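PDB 4QPV: uncharacterized protein from Staphylococcus aureus subsp. aureus Mu50, which is of unknown function and belongs to the DUF1672 family, whose unique fold is built from a kinked-helix-beta-beta-beta repeat. Local coordinates for residues I41-K46 with F98-I103; D49-R54 with D77-F82; Y131-E136 with K200-G205. One frame throughout, in Å; residues are numbered along the deposited sequence. Where two conformers were deposited one is given.

Contact 1: I41-K46 with F98-I103; sequences IEFSKK and FDKSII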
ATOM      1  N   ILE A  41      13.101   2.042 -19.933  1.00 31.35           N
ATOM      2  CA  ILE A  41      12.805   0.638 -19.616  1.00 29.33           C
ATOM      3  C   ILE A  41      14.089  -0.195 -19.765  1.00 34.19           C
ATOM      4  O   ILE A  41      14.447  -0.918 -18.841  1.00 34.58           O
ATOM      5  CB  ILE A  41      11.653   0.102 -20.526  1.00 31.89           C
ATOM      6  CG1 ILE A  41      10.320   0.793 -20.171  1.00 30.66           C
ATOM      7  CG2 ILE A  41      11.533  -1.440 -20.428  1.00 31.13           C
ATOM      8  CD1 ILE A  41       9.167   0.576 -21.261  1.00 30.72           C
ATOM      9  N   GLU A  42      14.800  -0.064 -20.899  1.00 32.21           N
ATOM     10  CA  GLU A  42      16.054  -0.794 -21.096  1.00 33.78           C
ATOM     11  C   GLU A  42      17.095  -0.416 -20.023  1.00 34.78           C
ATOM     12  O   GLU A  42      17.789  -1.305 -19.513  1.00 34.57           O
ATOM     13  CB  GLU A  42      16.609  -0.556 -22.518  1.00 37.24           C
ATOM     14  CG  GLU A  42      17.970  -1.176 -22.777  1.00 49.17           C
ATOM     15  CD  GLU A  42      18.106  -2.676 -22.973  1.00 79.50           C
ATOM     16  OE1 GLU A  42      17.152  -3.432 -22.668  1.00 77.03           O
ATOM     17  OE2 GLU A  42      19.193  -3.097 -23.436  1.00 71.05           O
ATOM     18  N   PHE A  43      17.180   0.885 -19.660  1.00 32.06           N
ATOM     19  CA  PHE A  43      18.114   1.363 -18.623  1.00 30.72           C
ATOM     20  C   PHE A  43      17.849   0.667 -17.274  1.00 33.67           C
ATOM     21  O   PHE A  43      18.798   0.224 -16.612  1.00 32.06           O
ATOM     22  CB  PHE A  43      18.027   2.900 -18.462  1.00 32.12           C
ATOM     23  CG  PHE A  43      19.079   3.489 -17.540  1.00 32.95           C
ATOM     24  CD1 PHE A  43      20.324   3.856 -18.030  1.00 35.16           C
ATOM     25  CD2 PHE A  43      18.821   3.665 -16.182  1.00 32.29           C
ATOM     26  CE1 PHE A  43      21.301   4.398 -17.179  1.00 36.18           C
ATOM     27  CE2 PHE A  43      19.792   4.208 -15.336  1.00 34.78           C
ATOM     28  CZ  PHE A  43      21.028   4.569 -15.840  1.00 34.11           C
ATOM     29  N   SER A  44      16.563   0.556 -16.876  1.00 29.43           N
ATOM     30  CA  SER A  44      16.162  -0.068 -15.612  1.00 28.34           C
ATOM     31  C   SER A  44      16.644  -1.533 -15.523  1.00 34.55           C
ATOM     32  O   SER A  44      16.954  -2.013 -14.439  1.00 35.91           O
ATOM     33  CB  SER A  44      14.644  -0.004 -15.436  1.00 29.97           C
ATOM     34  OG  SER A  44      13.966  -0.948 -16.246  1.00 33.11           O
ATOM     35  N   LYS A  45      16.685  -2.232 -16.657  1.00 31.99           N
ATOM     36  CA  LYS A  45      17.109  -3.630 -16.711  1.00 32.07           C
ATOM     37  C   LYS A  45      18.630  -3.752 -16.606  1.00 35.52           C
ATOM     38  O   LYS A  45      19.127  -4.682 -15.983  1.00 36.62           O
ATOM     39  CB  LYS A  45      16.618  -4.284 -18.012  1.00 34.66           C
ATOM     40  CG  LYS A  45      15.111  -4.435 -18.075  1.00 40.65           C
ATOM     41  CD  LYS A  45      14.681  -4.775 -19.491  1.00 53.59           C
ATOM     42  CE  LYS A  45      13.184  -4.851 -19.659  1.00 54.86           C
ATOM     43  NZ  LYS A  45      12.822  -4.988 -21.097  1.00 67.74           N
ATOM     44  N   LYS A  46      19.359  -2.812 -17.194  1.00 30.88           N
ATOM     45  CA  LYS A  46      20.820  -2.842 -17.206  1.00 30.27           C
ATOM     46  C   LYS A  46      21.441  -2.406 -15.869  1.00 34.00           C
ATOM     47  O   LYS A  46      22.616  -2.708 -15.620  1.00 34.14           O
ATOM     48  CB  LYS A  46      21.341  -1.948 -18.337  1.00 31.83           C
ATOM     49  CG  LYS A  46      21.186  -2.563 -19.725  1.00 37.55           C
ATOM     50  CD  LYS A  46      22.305  -3.537 -20.043  1.00 42.42           C
ATOM     51  CE  LYS A  46      22.048  -4.293 -21.324  1.00 48.85           C
ATOM     52  NZ  LYS A  46      22.995  -5.423 -21.459  1.00 55.26           N
ATOM     53  N   PHE A  98      13.496   7.995  -9.921  1.00 25.72           N
ATOM     54  CA  PHE A  98      14.843   8.548 -10.016  1.00 26.02           C
ATOM     55  C   PHE A  98      15.174   8.928 -11.434  1.00 30.99           C
ATOM     56  O   PHE A  98      14.683   8.284 -12.359  1.00 30.83           O
ATOM     57  CB  PHE A  98      15.893   7.503  -9.580  1.00 26.71           C
ATOM     58  CG  PHE A  98      15.977   7.115  -8.131  1.00 27.14           C
ATOM     59  CD1 PHE A  98      16.170   8.082  -7.146  1.00 30.51           C
ATOM     60  CD2 PHE A  98      16.035   5.777  -7.761  1.00 28.06           C
ATOM     61  CE1 PHE A  98      16.323   7.714  -5.804  1.00 30.32           C
ATOM     62  CE2 PHE A  98      16.257   5.413  -6.432  1.00 30.55           C
ATOM     63  CZ  PHE A  98      16.412   6.386  -5.465  1.00 29.11           C
ATOM     64  N   ASP A  99      16.099   9.879 -11.616  1.00 30.09           N
ATOM     65  CA  ASP A  99      16.650  10.159 -12.946  1.00 30.84           C
ATOM     66  C   ASP A  99      17.691   9.072 -13.220  1.00 32.57           C
ATOM     67  O   ASP A  99      18.159   8.437 -12.275  1.00 30.09           O
ATOM     68  CB  ASP A  99      17.303  11.559 -13.004  1.00 34.07           C
ATOM     69  CG  ASP A  99      16.337  12.712 -12.823  1.00 47.00           C
ATOM     70  OD1 ASP A  99      15.152  12.567 -13.209  1.00 45.80           O
ATOM     71  OD2 ASP A  99      16.764  13.760 -12.301  1.00 56.98           O
ATOM     72  N   LYS A 100      18.066   8.860 -14.479  1.00 30.13           N
ATOM     73  CA  LYS A 100      19.113   7.886 -14.838  1.00 30.26           C
ATOM     74  C   LYS A 100      20.427   8.218 -14.121  1.00 34.20           C
ATOM     75  O   LYS A 100      21.203   7.315 -13.831  1.00 35.50           O
ATOM     76  CB  LYS A 100      19.328   7.878 -16.364  1.00 34.12           C
ATOM     77  CG  LYS A 100      18.186   7.250 -17.158  1.00 39.34           C
ATOM     78  CD  LYS A 100      18.278   7.680 -18.617  1.00 54.25           C
ATOM     79  CE  LYS A 100      18.559   6.524 -19.534  1.00 69.55           C
ATOM     80  NZ  LYS A 100      19.168   6.963 -20.822  1.00 72.56           N
ATOM     81  N   SER A 101      20.654   9.514 -13.786  1.00 30.89           N
ATOM     82  CA  SER A 101      21.861   9.979 -13.083  1.00 30.04           C
ATOM     83  C   SER A 101      22.003   9.384 -11.663  1.00 30.32           C
ATOM     84  O   SER A 101      23.053   9.556 -11.046  1.00 30.84           O
ATOM     85  CB  SER A 101      21.891  11.501 -13.008  1.00 32.84           C
ATOM     86  OG  SER A 101      20.830  11.968 -12.193  1.00 39.48           O
ATOM     87  N   ILE A 102      20.991   8.656 -11.166  1.00 27.02           N
ATOM     88  CA  ILE A 102      21.068   7.984  -9.858  1.00 26.77           C
ATOM     89  C   ILE A 102      22.248   6.977  -9.780  1.00 30.05           C
ATOM     90  O   ILE A 102      22.761   6.740  -8.688  1.00 29.39           O
ATOM     91  CB  ILE A 102      19.726   7.299  -9.460  1.00 28.75           C
ATOM     92  CG1 ILE A 102      19.678   6.998  -7.935  1.00 30.34           C
ATOM     93  CG2 ILE A 102      19.429   6.042 -10.315  1.00 28.70           C
ATOM     94  CD1 ILE A 102      19.693   8.221  -6.994  1.00 27.88           C
ATOM     95  N   ILE A 103      22.700   6.428 -10.925  1.00 28.10           N
ATOM     96  CA  ILE A 103      23.814   5.458 -10.943  1.00 27.07           C
ATOM     97  C   ILE A 103      25.183   6.123 -10.739  1.00 32.76           C
ATOM     98  O   ILE A 103      26.182   5.419 -10.581  1.00 31.53           O
ATOM     99  CB  ILE A 103      23.810   4.672 -12.295  1.00 29.04           C
ATOM    100  CG1 ILE A 103      24.169   5.576 -13.520  1.00 27.77           C
ATOM    101  CG2 ILE A 103      22.493   3.875 -12.504  1.00 29.27           C
ATOM    102  CD1 ILE A 103      24.598   4.770 -14.803  1.00 28.77           C
TER
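Phe43 and Lys100 bring the two backbones closest, their CA atoms 7.6 Å apart, where helical residues 41-46 face the 3-10 turn that begins at Lys100, just after strand 90-98. The turn is held by a bond from Ile102 N to Asp99 O and a weak one from Ile103 N to Lys100 O.

Across this gap a single ring does the work on the helix side. Phe43 carries CG anti to its own N (chi1 -173°), which sends the ring out from the helix to the turn. The aliphatic chain of Lys100 runs over one face of that ring in a CH-pi contact: Lys100 CG sits 3.8 Å from the centroid of the Phe43 ring, only 10° off its normal. A bend at chi3 (115°) brings Lys100 CE back down to 3.5 Å from Phe43 CD1; beyond it Lys100 NZ makes a salt bridge with Asp39, near the start of the same helix. One lysine thus pairs its methylenes with the aromatic face and its charge with a carboxylate. At the far end of the ring, Phe43 CZ comes within 3.4 Å of Lys100 O and meets the branch methyl CG2 of Ile103 at 3.7 Å, obliquely; Ile103 CD1 also packs on CZ.

The contact lies at the surface. Phe43 also leans on Val79 of strand 78-87 and Ile51 of helix 48-63, and its ring meets His47, so helix 38-46 is packed at once on the sheet, the following helix and the turn.

Contact 2: D49-R54 with D77-F82; sequences DKIAKR and DGVEVF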
ATOM      1  N   ASP A  49      20.503  -3.746 -10.064  1.00 27.73           N
ATOM      2  CA  ASP A  49      21.138  -3.820  -8.738  1.00 27.86           C
ATOM      3  C   ASP A  49      21.517  -2.441  -8.167  1.00 29.40           C
ATOM      4  O   ASP A  49      21.275  -2.176  -6.990  1.00 27.48           O
ATOM      5  CB  ASP A  49      22.376  -4.730  -8.766  1.00 31.45           C
ATOM      6  CG  ASP A  49      22.057  -6.196  -9.046  1.00 42.24           C
ATOM      7  OD1 ASP A  49      20.865  -6.576  -8.962  1.00 42.35           O
ATOM      8  OD2 ASP A  49      22.989  -6.950  -9.377  1.00 52.72           O
ATOM      9  N   LYS A  50      22.110  -1.583  -8.983  1.00 25.88           N
ATOM     10  CA  LYS A  50      22.509  -0.252  -8.522  1.00 25.11           C
ATOM     11  C   LYS A  50      21.276   0.561  -8.155  1.00 26.62           C
ATOM     12  O   LYS A  50      21.263   1.214  -7.118  1.00 26.28           O
ATOM     13  CB  LYS A  50      23.313   0.481  -9.623  1.00 26.39           C
ATOM     14  CG  LYS A  50      23.724   1.930  -9.282  1.00 25.37           C
ATOM     15  CD  LYS A  50      24.735   1.973  -8.128  1.00 30.12           C
ATOM     16  CE  LYS A  50      25.468   3.290  -8.095  1.00 29.38           C
ATOM     17  NZ  LYS A  50      26.691   3.206  -7.254  1.00 35.49           N
ATOM     18  N   ILE A  51      20.234   0.501  -8.997  1.00 24.24           N
ATOM     19  CA  ILE A  51      19.020   1.297  -8.760  1.00 23.59           C
ATOM     20  C   ILE A  51      18.338   0.799  -7.475  1.00 27.13           C
ATOM     21  O   ILE A  51      17.920   1.621  -6.645  1.00 25.25           O
ATOM     22  CB  ILE A  51      18.074   1.308  -9.998  1.00 26.57           C
ATOM     23  CG1 ILE A  51      18.722   2.031 -11.206  1.00 27.00           C
ATOM     24  CG2 ILE A  51      16.720   1.945  -9.647  1.00 25.04           C
ATOM     25  CD1 ILE A  51      18.070   1.629 -12.615  1.00 29.28           C
ATOM     26  N   ALA A  52      18.273  -0.534  -7.294  1.00 26.21           N
ATOM     27  CA  ALA A  52      17.701  -1.148  -6.085  1.00 26.78           C
ATOM     28  C   ALA A  52      18.454  -0.674  -4.834  1.00 29.84           C
ATOM     29  O   ALA A  52      17.826  -0.251  -3.863  1.00 28.28           O
ATOM     30  CB  ALA A  52      17.753  -2.667  -6.191  1.00 27.60           C
ATOM     31  N   LYS A  53      19.805  -0.671  -4.896  1.00 26.08           N
ATOM     32  CA  LYS A  53      20.666  -0.230  -3.795  1.00 25.64           C
ATOM     33  C   LYS A  53      20.404   1.248  -3.464  1.00 27.89           C
ATOM     34  O   LYS A  53      20.287   1.593  -2.281  1.00 26.86           O
ATOM     35  CB  LYS A  53      22.163  -0.453  -4.165  1.00 27.92           C
ATOM     36  CG  LYS A  53      23.141   0.039  -3.100  1.00 40.39           C
ATOM     37  CD  LYS A  53      24.579  -0.426  -3.330  1.00 46.12           C
ATOM     38  CE  LYS A  53      25.299   0.295  -4.442  1.00 44.41           C
ATOM     39  NZ  LYS A  53      26.751  -0.031  -4.439  1.00 54.97           N
ATOM     40  N   ARG A  54      20.319   2.111  -4.504  1.00 24.04           N
ATOM     41  CA  ARG A  54      20.055   3.555  -4.310  1.00 24.43           C
ATOM     42  C   ARG A  54      18.641   3.788  -3.738  1.00 26.46           C
ATOM     43  O   ARG A  54      18.464   4.661  -2.883  1.00 26.79           O
ATOM     44  CB  ARG A  54      20.268   4.358  -5.609  1.00 26.01           C
ATOM     45  CG  ARG A  54      21.741   4.371  -6.091  1.00 26.19           C
ATOM     46  CD  ARG A  54      22.604   5.275  -5.217  1.00 30.23           C
ATOM     47  NE  ARG A  54      22.673   6.636  -5.749  1.00 26.87           N
ATOM     48  CZ  ARG A  54      23.051   7.704  -5.049  1.00 35.49           C
ATOM     49  NH1 ARG A  54      23.326   7.597  -3.755  1.00 29.35           N
ATOM     50  NH2 ARG A  54      23.151   8.884  -5.637  1.00 27.55           N
ATOM     51  N   ASP A  77      11.204   9.418 -18.244  1.00 33.70           N
ATOM     52  CA  ASP A  77      12.495   9.300 -18.924  1.00 34.23           C
ATOM     53  C   ASP A  77      13.550   8.754 -17.933  1.00 35.22           C
ATOM     54  O   ASP A  77      14.740   8.693 -18.256  1.00 35.62           O
ATOM     55  CB  ASP A  77      12.942  10.639 -19.580  1.00 38.37           C
ATOM     56  CG  ASP A  77      13.327  11.785 -18.660  1.00 49.14           C
ATOM     57  OD1 ASP A  77      12.903  11.778 -17.478  1.00 46.42           O
ATOM     58  OD2 ASP A  77      14.006  12.718 -19.137  1.00 59.85           O
ATOM     59  N   GLY A  78      13.093   8.377 -16.741  1.00 29.81           N
ATOM     60  CA  GLY A  78      13.946   7.808 -15.705  1.00 27.27           C
ATOM     61  C   GLY A  78      13.515   6.424 -15.271  1.00 30.17           C
ATOM     62  O   GLY A  78      13.057   5.605 -16.075  1.00 30.57           O
ATOM     63  N   VAL A  79      13.689   6.143 -13.994  1.00 26.08           N
ATOM     64  CA  VAL A  79      13.368   4.834 -13.432  1.00 24.41           C
ATOM     65  C   VAL A  79      12.557   5.022 -12.154  1.00 27.85           C
ATOM     66  O   VAL A  79      12.403   6.148 -11.657  1.00 26.13           O
ATOM     67  CB  VAL A  79      14.643   3.977 -13.177  1.00 26.80           C
ATOM     68  CG1 VAL A  79      15.400   3.708 -14.483  1.00 27.65           C
ATOM     69  CG2 VAL A  79      15.562   4.636 -12.133  1.00 25.92           C
ATOM     70  N   GLU A  80      12.046   3.920 -11.639  1.00 24.81           N
ATOM     71  CA  GLU A  80      11.258   3.894 -10.407  1.00 24.75           C
ATOM     72  C   GLU A  80      11.525   2.592  -9.666  1.00 26.60           C
ATOM     73  O   GLU A  80      11.566   1.530 -10.288  1.00 25.69           O
ATOM     74  CB  GLU A  80       9.775   4.058 -10.720  1.00 25.39           C
ATOM     75  CG  GLU A  80       8.886   4.183  -9.487  1.00 27.52           C
ATOM     76  CD  GLU A  80       7.470   4.576  -9.850  1.00 46.89           C
ATOM     77  OE1 GLU A  80       7.181   4.741 -11.060  1.00 45.27           O
ATOM     78  OE2 GLU A  80       6.649   4.732  -8.921  1.00 36.75           O
ATOM     79  N   VAL A  81      11.720   2.685  -8.340  1.00 23.34           N
ATOM     80  CA  VAL A  81      11.997   1.534  -7.473  0.50 22.60           C
ATOM     81  C   VAL A  81      10.838   1.332  -6.523  1.00 25.98           C
ATOM     82  O   VAL A  81      10.517   2.248  -5.766  1.00 26.05           O
ATOM     83  CB  VAL A  81      13.313   1.667  -6.651  0.50 26.80           C
ATOM     84  CG1 VAL A  81      13.698   0.341  -5.995  0.50 26.12           C
ATOM     85  CG2 VAL A  81      14.451   2.207  -7.487  0.50 27.32           C
ATOM     86  N   PHE A  82      10.254   0.137  -6.532  1.00 21.56           N
ATOM     87  CA  PHE A  82       9.185  -0.263  -5.618  1.00 20.32           C
ATOM     88  C   PHE A  82       9.913  -0.951  -4.475  1.00 24.44           C
ATOM     89  O   PHE A  82      10.863  -1.699  -4.738  1.00 22.66           O
ATOM     90  CB  PHE A  82       8.202  -1.200  -6.326  1.00 21.31           C
ATOM     91  CG  PHE A  82       7.287  -0.478  -7.281  1.00 22.08           C
ATOM     92  CD1 PHE A  82       7.767   0.011  -8.502  1.00 24.13           C
ATOM     93  CD2 PHE A  82       5.946  -0.283  -6.970  1.00 23.02           C
ATOM     94  CE1 PHE A  82       6.923   0.703  -9.372  1.00 25.43           C
ATOM     95  CE2 PHE A  82       5.102   0.410  -7.846  1.00 24.52           C
ATOM     96  CZ  PHE A  82       5.594   0.892  -9.038  1.00 24.16           C
TER
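Ile51 of helix 48-63 is turned toward Val79 and Val81 of strand 78-87, in helix-on-sheet packing against the middle strand of a three-stranded antiparallel sheet. The axes of segments 49-54 and 78-82 cross at -60° with a closest approach of 8.5 Å. Val79 and Val81, two apart on the strand, both face the helix, and Ile51 meets both.

Toward Val79 the side chains meet end on, tip to tip. Ile51 CG2, the branch methyl, turns to the valine pair and is 3.8 Å from Val79 CG2. Val81 comes to Ile51 at a slant instead, presenting CG2; its exact spacing from the isoleucine is doubtful, since the modelled methyls are too close and Val81 was built in two conformers. By backbone, Ala52 is the helix residue nearest the strand, its CA 6.5 Å from the CA of Val81.

Glu80 points away, to the other face of the sheet, where its carboxylate bonds to Ser75 and Ser95. On the helix side, Val72 of strand 67-75 packs on Ile51, and Phe98 of strand 90-98 touches both valines, so the two outer strands add to the same apolar patch. The other branch of the isoleucine, its extended CG1-CD1 arm (chi2 159°), carries CD1 out against both methyls of Val79, with Ile51 CD1 3.9 Å from Val79 CG1.

Contact 3: Y131-E136 with K200-G205; sequences YRAHKE and KSFRDG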
ATOM      1  N   TYR A 131      -0.193   0.681  10.672  1.00 28.87           N
ATOM      2  CA  TYR A 131      -0.297  -0.774  10.732  1.00 27.89           C
ATOM      3  C   TYR A 131       0.242  -1.274  12.063  1.00 31.09           C
ATOM      4  O   TYR A 131      -0.462  -2.004  12.757  1.00 30.54           O
ATOM      5  CB  TYR A 131       0.440  -1.444   9.571  1.00 27.49           C
ATOM      6  CG  TYR A 131       0.548  -2.945   9.763  1.00 27.34           C
ATOM      7  CD1 TYR A 131      -0.578  -3.765   9.656  1.00 28.14           C
ATOM      8  CD2 TYR A 131       1.753  -3.535  10.144  1.00 28.17           C
ATOM      9  CE1 TYR A 131      -0.492  -5.144   9.861  1.00 27.46           C
ATOM     10  CE2 TYR A 131       1.851  -4.912  10.348  1.00 28.53           C
ATOM     11  CZ  TYR A 131       0.728  -5.711  10.197  1.00 29.59           C
ATOM     12  OH  TYR A 131       0.834  -7.065  10.385  1.00 28.75           O
ATOM     13  N   ARG A 132       1.476  -0.886  12.417  1.00 27.76           N
ATOM     14  CA  ARG A 132       2.076  -1.299  13.687  1.00 29.16           C
ATOM     15  C   ARG A 132       1.200  -0.899  14.880  1.00 33.79           C
ATOM     16  O   ARG A 132       0.946  -1.738  15.745  1.00 33.45           O
ATOM     17  CB  ARG A 132       3.483  -0.711  13.840  1.00 27.95           C
ATOM     18  CG  ARG A 132       4.133  -1.127  15.149  1.00 31.83           C
ATOM     19  CD  ARG A 132       5.513  -0.545  15.281  1.00 33.35           C
ATOM     20  NE  ARG A 132       6.080  -0.914  16.573  1.00 35.44           N
ATOM     21  CZ  ARG A 132       7.248  -0.478  17.035  1.00 50.82           C
ATOM     22  NH1 ARG A 132       7.994   0.345  16.306  1.00 40.74           N
ATOM     23  NH2 ARG A 132       7.674  -0.852  18.234  1.00 49.55           N
ATOM     24  N   ALA A 133       0.687   0.348  14.900  1.00 31.85           N
ATOM     25  CA  ALA A 133      -0.147   0.841  16.015  1.00 32.36           C
ATOM     26  C   ALA A 133      -1.460   0.037  16.193  1.00 36.18           C
ATOM     27  O   ALA A 133      -2.014   0.035  17.291  1.00 36.76           O
ATOM     28  CB  ALA A 133      -0.469   2.313  15.824  1.00 33.63           C
ATOM     29  N   HIS A 134      -1.934  -0.645  15.132  1.00 31.60           N
ATOM     30  CA  HIS A 134      -3.173  -1.451  15.156  1.00 31.36           C
ATOM     31  C   HIS A 134      -2.929  -2.856  14.595  1.00 33.49           C
ATOM     32  O   HIS A 134      -3.845  -3.446  14.026  1.00 30.35           O
ATOM     33  CB  HIS A 134      -4.265  -0.761  14.311  1.00 31.90           C
ATOM     34  CG  HIS A 134      -4.585   0.624  14.763  1.00 36.35           C
ATOM     35  ND1 HIS A 134      -5.529   0.859  15.746  1.00 39.40           N
ATOM     36  CD2 HIS A 134      -4.060   1.807  14.365  1.00 37.74           C
ATOM     37  CE1 HIS A 134      -5.543   2.169  15.923  1.00 39.52           C
ATOM     38  NE2 HIS A 134      -4.676   2.783  15.112  1.00 38.97           N
ATOM     39  N   LYS A 135      -1.701  -3.398  14.783  1.00 31.19           N
ATOM     40  CA  LYS A 135      -1.260  -4.672  14.198  1.00 29.14           C
ATOM     41  C   LYS A 135      -2.188  -5.850  14.504  1.00 31.00           C
ATOM     42  O   LYS A 135      -2.637  -6.508  13.568  1.00 29.06           O
ATOM     43  CB  LYS A 135       0.184  -5.007  14.631  1.00 31.94           C
ATOM     44  CG  LYS A 135       0.767  -6.201  13.888  1.00 28.74           C
ATOM     45  CD  LYS A 135       2.198  -6.535  14.324  1.00 31.02           C
ATOM     46  CE  LYS A 135       2.910  -7.388  13.308  1.00 40.83           C
ATOM     47  NZ  LYS A 135       2.163  -8.629  12.985  1.00 37.01           N
ATOM     48  N   GLU A 136      -2.430  -6.155  15.782  1.00 28.83           N
ATOM     49  CA  GLU A 136      -3.258  -7.304  16.157  1.00 28.87           C
ATOM     50  C   GLU A 136      -4.635  -7.261  15.491  1.00 31.66           C
ATOM     51  O   GLU A 136      -5.059  -8.278  14.945  1.00 29.32           O
ATOM     52  CB  GLU A 136      -3.401  -7.397  17.685  1.00 31.90           C
ATOM     53  CG  GLU A 136      -4.165  -8.631  18.154  1.00 37.89           C
ATOM     54  CD  GLU A 136      -4.091  -8.942  19.639  1.00 57.69           C
ATOM     55  OE1 GLU A 136      -3.491  -8.143  20.395  1.00 51.64           O
ATOM     56  OE2 GLU A 136      -4.632  -9.995  20.046  1.00 52.27           O
ATOM     57  N   LYS A 200       4.254  -0.661  23.467  1.00 50.17           N
ATOM     58  CA  LYS A 200       3.439   0.191  24.342  1.00 51.19           C
ATOM     59  C   LYS A 200       3.838   1.657  24.162  1.00 51.91           C
ATOM     60  O   LYS A 200       2.954   2.490  23.934  1.00 52.01           O
ATOM     61  CB  LYS A 200       3.534  -0.250  25.815  1.00 56.67           C
ATOM     62  CG  LYS A 200       2.569  -1.387  26.121  1.00 68.50           C
ATOM     63  CD  LYS A 200       2.430  -1.676  27.613  1.00 79.09           C
ATOM     64  CE  LYS A 200       1.409  -2.762  27.858  1.00 87.87           C
ATOM     65  NZ  LYS A 200       1.408  -3.211  29.273  1.00101.85           N
ATOM     66  N   SER A 201       5.164   1.950  24.212  1.00 46.45           N
ATOM     67  CA  SER A 201       5.710   3.297  24.026  0.50 45.67           C
ATOM     68  C   SER A 201       5.409   3.804  22.610  1.00 46.25           C
ATOM     69  O   SER A 201       5.146   4.991  22.432  1.00 45.00           O
ATOM     70  CB  SER A 201       7.214   3.309  24.288  0.50 48.23           C
ATOM     71  OG  SER A 201       7.800   4.564  23.984  0.50 50.56           O
ATOM     72  N   PHE A 202       5.441   2.898  21.608  1.00 40.79           N
ATOM     73  CA  PHE A 202       5.160   3.251  20.214  1.00 38.50           C
ATOM     74  C   PHE A 202       3.726   3.732  20.068  1.00 42.04           C
ATOM     75  O   PHE A 202       3.488   4.775  19.457  1.00 41.47           O
ATOM     76  CB  PHE A 202       5.418   2.068  19.264  1.00 38.61           C
ATOM     77  CG  PHE A 202       5.097   2.383  17.815  1.00 38.74           C
ATOM     78  CD1 PHE A 202       6.035   3.004  16.998  1.00 40.05           C
ATOM     79  CD2 PHE A 202       3.841   2.095  17.284  1.00 38.90           C
ATOM     80  CE1 PHE A 202       5.734   3.308  15.666  1.00 39.07           C
ATOM     81  CE2 PHE A 202       3.531   2.420  15.961  1.00 39.64           C
ATOM     82  CZ  PHE A 202       4.488   3.003  15.151  1.00 37.43           C
ATOM     83  N   ARG A 203       2.776   2.964  20.618  1.00 39.21           N
ATOM     84  CA  ARG A 203       1.350   3.269  20.545  1.00 39.98           C
ATOM     85  C   ARG A 203       1.037   4.577  21.276  1.00 45.31           C
ATOM     86  O   ARG A 203       0.278   5.383  20.738  1.00 44.22           O
ATOM     87  CB  ARG A 203       0.498   2.104  21.073  1.00 42.04           C
ATOM     88  CG  ARG A 203       0.493   0.890  20.118  1.00 45.67           C
ATOM     89  CD  ARG A 203      -0.527  -0.178  20.517  1.00 49.80           C
ATOM     90  NE  ARG A 203      -0.262  -0.719  21.855  1.00 55.96           N
ATOM     91  CZ  ARG A 203       0.429  -1.830  22.101  1.00 70.40           C
ATOM     92  NH1 ARG A 203       0.916  -2.556  21.098  1.00 49.70           N
ATOM     93  NH2 ARG A 203       0.627  -2.232  23.350  1.00 63.31           N
ATOM     94  N   ASP A 204       1.677   4.820  22.447  1.00 44.96           N
ATOM     95  CA  ASP A 204       1.543   6.067  23.214  1.00 47.57           C
ATOM     96  C   ASP A 204       2.068   7.253  22.379  1.00 49.85           C
ATOM     97  O   ASP A 204       1.422   8.302  22.319  1.00 50.50           O
ATOM     98  CB  ASP A 204       2.322   5.974  24.556  1.00 52.65           C
ATOM     99  CG  ASP A 204       1.620   5.226  25.684  1.00 67.86           C
ATOM    100  OD1 ASP A 204       0.558   4.615  25.428  1.00 69.04           O
ATOM    101  OD2 ASP A 204       2.139   5.246  26.819  1.00 75.99           O
ATOM    102  N   GLY A 205       3.207   7.048  21.728  1.00 44.10           N
ATOM    103  CA  GLY A 205       3.851   8.038  20.864  1.00 43.75           C
ATOM    104  C   GLY A 205       2.989   8.453  19.686  1.00 45.23           C
ATOM    105  O   GLY A 205       2.911   9.645  19.363  1.00 44.84           O
TER
HETATM  106  O   HOH W   1       1.431  -3.042  18.063  1.00 60.20           O
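Ala133 and Arg203 come within 5.4 Å at their CA atoms, where the end of helix 116-133 and the break at His134 before helix 135-147 pass close to helix 199-212.

Arg132 stretches fully from CG to NE and lays its side chain along one face of the Phe202 ring. Arg132 CD sits over the middle of that face, 3.5 Å from the centroid of the Phe202 ring, and the guanidinium continues as a stack with the planes only 12° apart. The cation-pi contact is off-centre: Arg132 CZ is 4.1 Å from the same centroid, and Arg132 NH1 lies 3.4 Å from Phe202 CD1.

Three bonds fix the rotation of this guanidinium: NE pairs with Asp199, NH2 with Glu197 O and NH1 with Ile195 O. Ala133 borders the ring at its edge, with N near the ring plane. Arg203 CD lies 3.6 Å from Ala133 O; the bend at chi3 beyond it turns the guanidinium, whose NH1 is bridged by a water to Arg132 O.

Leu194 also packs on Phe202, and Arg132 touches Ile90 of strand 90-98, so the contact joins helices 116-133 and 135-147, broken at His134, to helix 199-212, beside the three-stranded sheet.

Contacts 1 and 2 are neighbours, their centres 6 Å apart, and contact 2 is nested within the chain loop that contact 1 closes. Contact 1 uses helix 38-46 and contact 2 the next helix, 48-63; both reach the three-stranded sheet region, and they are joined directly by Phe98 N to Val79 O and by Arg54 NE to Ile102 O, both probable hydrogen bonds. Together they fasten the helices to one end of the sheet. Contact 3 follows later in the chain, its centre 37 Å from that of contact 1 and 31 Å from that of contact 2, with no touch. It ties helices 116-133 and 135-147 to helix 199-212, so the three contacts bind separate parts of one family region.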